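Side-chain contact in uncharacterized protein (PDB 4S1P), which is of unknown function but belongs to the SGNH (GDSL-like) hydrolase family and probably cleaves ester bonds: residues A[30-35]-A[62-67]. Numbering follows the deposited sequence.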
loop_
_atom_site.group_PDB
_atom_site.type_symbol
_atom_site.label_atom_id
_atom_site.label_comp_id
_atom_site.label_asym_id
_atom_site.label_seq_id
_atom_site.Cartn_x
_atom_site.Cartn_y
_atom_site.Cartn_z
ATOM N N GLU A 30 -15.691 -2.325 -7.943
ATOM C CA GLU A 30 -15.489 -0.924 -8.273
ATOM C C GLU A 30 -14.296 -0.450 -7.446
ATOM O O GLU A 30 -14.305 -0.578 -6.213
ATOM C CB GLU A 30 -16.704 -0.079 -7.941
ATOM C CG GLU A 30 -16.514 1.391 -8.281
ATOM C CD GLU A 30 -17.723 2.252 -7.994
ATOM O OE1 GLU A 30 -18.776 1.715 -7.588
ATOM O OE2 GLU A 30 -17.616 3.490 -8.162
ATOM N N VAL A 31 -13.274 0.070 -8.109
ATOM C CA VAL A 31 -12.043 0.526 -7.445
ATOM C C VAL A 31 -11.846 2.014 -7.702
ATOM O O VAL A 31 -11.821 2.469 -8.842
ATOM C CB VAL A 31 -10.823 -0.284 -7.918
ATOM C CG1 VAL A 31 -9.536 0.242 -7.292
ATOM C CG2 VAL A 31 -11.017 -1.738 -7.563
ATOM N N ARG A 32 -11.758 2.768 -6.611
ATOM C CA ARG A 32 -11.478 4.188 -6.623
ATOM C C ARG A 32 -10.077 4.389 -6.066
ATOM O O ARG A 32 -9.733 3.778 -5.048
ATOM C CB ARG A 32 -12.465 4.923 -5.719
ATOM C CG ARG A 32 -12.294 6.432 -5.645
ATOM C CD ARG A 32 -12.726 7.186 -6.907
ATOM N NE ARG A 32 -14.110 6.854 -7.229
ATOM C CZ ARG A 32 -15.177 7.230 -6.512
ATOM N NH1 ARG A 32 -15.062 8.100 -5.513
ATOM N NH2 ARG A 32 -16.366 6.755 -6.816
ATOM N N VAL A 33 -9.272 5.209 -6.736
ATOM C CA VAL A 33 -7.866 5.429 -6.326
ATOM C C VAL A 33 -7.606 6.898 -6.017
ATOM O O VAL A 33 -7.962 7.769 -6.823
ATOM C CB VAL A 33 -6.921 4.997 -7.457
ATOM C CG1 VAL A 33 -5.470 5.195 -7.056
ATOM C CG2 VAL A 33 -7.198 3.543 -7.816
ATOM N N HIS A 34 -7.063 7.161 -4.829
ATOM C CA HIS A 34 -6.573 8.465 -4.435
ATOM C C HIS A 34 -5.072 8.335 -4.327
ATOM O O HIS A 34 -4.554 7.821 -3.314
ATOM C CB HIS A 34 -7.176 8.864 -3.081
ATOM C CG HIS A 34 -8.651 9.083 -3.117
ATOM N ND1 HIS A 34 -9.395 9.269 -1.966
ATOM C CD2 HIS A 34 -9.533 9.085 -4.138
ATOM C CE1 HIS A 34 -10.675 9.409 -2.294
ATOM N NE2 HIS A 34 -10.787 9.279 -3.605
ATOM N N ALA A 35 -4.374 8.752 -5.387
ATOM C CA ALA A 35 -2.940 8.558 -5.457
ATOM C C ALA A 35 -2.305 9.738 -6.157
ATOM O O ALA A 35 -2.957 10.475 -6.907
ATOM C CB ALA A 35 -2.616 7.292 -6.208
ATOM N N GLU A 62 -19.712 8.116 0.309
ATOM C CA GLU A 62 -19.834 6.871 -0.441
ATOM C C GLU A 62 -19.656 5.676 0.491
ATOM O O GLU A 62 -19.207 5.807 1.636
ATOM C CB GLU A 62 -18.844 6.823 -1.623
ATOM C CG GLU A 62 -18.929 8.007 -2.544
ATOM C CD GLU A 62 -18.043 7.866 -3.736
ATOM O OE1 GLU A 62 -18.176 6.901 -4.488
ATOM O OE2 GLU A 62 -17.181 8.720 -3.889
ATOM N N ALA A 63 -20.052 4.513 0.001
ATOM C CA ALA A 63 -19.984 3.279 0.764
ATOM C C ALA A 63 -18.855 2.420 0.262
ATOM O O ALA A 63 -18.739 2.195 -0.935
ATOM C CB ALA A 63 -21.281 2.541 0.612
ATOM N N TRP A 64 -18.050 1.911 1.187
ATOM C CA TRP A 64 -16.869 1.096 0.848
ATOM C C TRP A 64 -16.846 -0.201 1.610
ATOM O O TRP A 64 -17.082 -0.219 2.841
ATOM C CB TRP A 64 -15.576 1.899 1.125
ATOM C CG TRP A 64 -15.582 3.238 0.485
ATOM C CD1 TRP A 64 -15.916 4.414 1.061
ATOM C CD2 TRP A 64 -15.328 3.539 -0.901
ATOM N NE1 TRP A 64 -15.884 5.425 0.138
ATOM C CE2 TRP A 64 -15.568 4.903 -1.088
ATOM C CE3 TRP A 64 -14.962 2.762 -2.023
ATOM C CZ2 TRP A 64 -15.414 5.521 -2.338
ATOM C CZ3 TRP A 64 -14.828 3.363 -3.239
ATOM C CH2 TRP A 64 -15.048 4.741 -3.400
ATOM N N ASP A 65 -16.397 -1.262 0.922
ATOM C CA ASP A 65 -16.108 -2.532 1.602
ATOM C C ASP A 65 -14.729 -2.573 2.220
ATOM O O ASP A 65 -14.524 -3.139 3.285
ATOM C CB ASP A 65 -16.289 -3.686 0.642
ATOM C CG ASP A 65 -17.737 -3.808 0.184
ATOM O OD1 ASP A 65 -18.542 -4.323 0.970
ATOM O OD2 ASP A 65 -18.106 -3.312 -0.879
ATOM N N PHE A 66 -13.766 -1.996 1.510
ATOM C CA PHE A 66 -12.386 -1.997 1.927
ATOM C C PHE A 66 -11.741 -0.665 1.635
ATOM O O PHE A 66 -12.082 -0.019 0.656
ATOM C CB PHE A 66 -11.598 -3.070 1.159
ATOM C CG PHE A 66 -12.059 -4.484 1.417
ATOM C CD1 PHE A 66 -11.682 -5.145 2.569
ATOM C CD2 PHE A 66 -12.872 -5.130 0.523
ATOM C CE1 PHE A 66 -12.095 -6.444 2.831
ATOM C CE2 PHE A 66 -13.269 -6.424 0.759
ATOM C CZ PHE A 66 -12.902 -7.085 1.923
ATOM N N VAL A 67 -10.783 -0.295 2.481
ATOM C CA VAL A 67 -9.910 0.844 2.240
ATOM C C VAL A 67 -8.479 0.324 2.282
ATOM O O VAL A 67 -8.039 -0.202 3.306
ATOM C CB VAL A 67 -10.078 1.965 3.257
ATOM C CG1 VAL A 67 -9.099 3.100 2.973
ATOM C CG2 VAL A 67 -11.517 2.486 3.239
#
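Arg32 reaches from strand 29-35 to Glu62 and grips its carboxylate end-on with two nitrogens, while its own aliphatic part leans on Trp64. The shorter, straighter bond runs from Arg32 NH1 to Glu62 OE2, 2.7 Å long and nearly straight at 172°; the oxygen lies almost in the guanidinium plane and receives the N-H on its syn side. Arg32 NH2 gives a second, more bent bond of 3.0 Å to the syn lone pair of Glu62 OE1, tilted from the guanidinium plane, in keeping with the 32° between the two flat groups. With CG anti to the backbone N, the arginine chain then bends at chi2 and chi3, bringing its guanidinium beside the rim of the six-membered ring. Arg32 CB sits 3.5 Å from Trp64 CH2, and this same ring carbon lies over one guanidinium face, toward its rim. The planes are close to perpendicular, 82° apart, with Arg32 CZ at the indole edge, not a stack. On the five-membered ring, Trp64 NE1 is tied to the carbonyl O of Ala58 in helix 50-61. Arg5 of strand 4-10 also pairs with Glu62, so that the carboxylate draws on two arginines, whose like charges it would partly offset. With an alanine here instead of Arg32, the guanidinium and CG would be gone, and Glu62 would probably lose its two-pronged partner while the rim of the indole kept little beyond the CB contact. The contact joins the edge strand 29-35 to the loop linking helix 50-61 with strand 66-69, across strand 4-10, within the beta-alpha-beta connection of the parallel, 2-1-3-4-5 ordered sheet of the SGNH hydrolase fold.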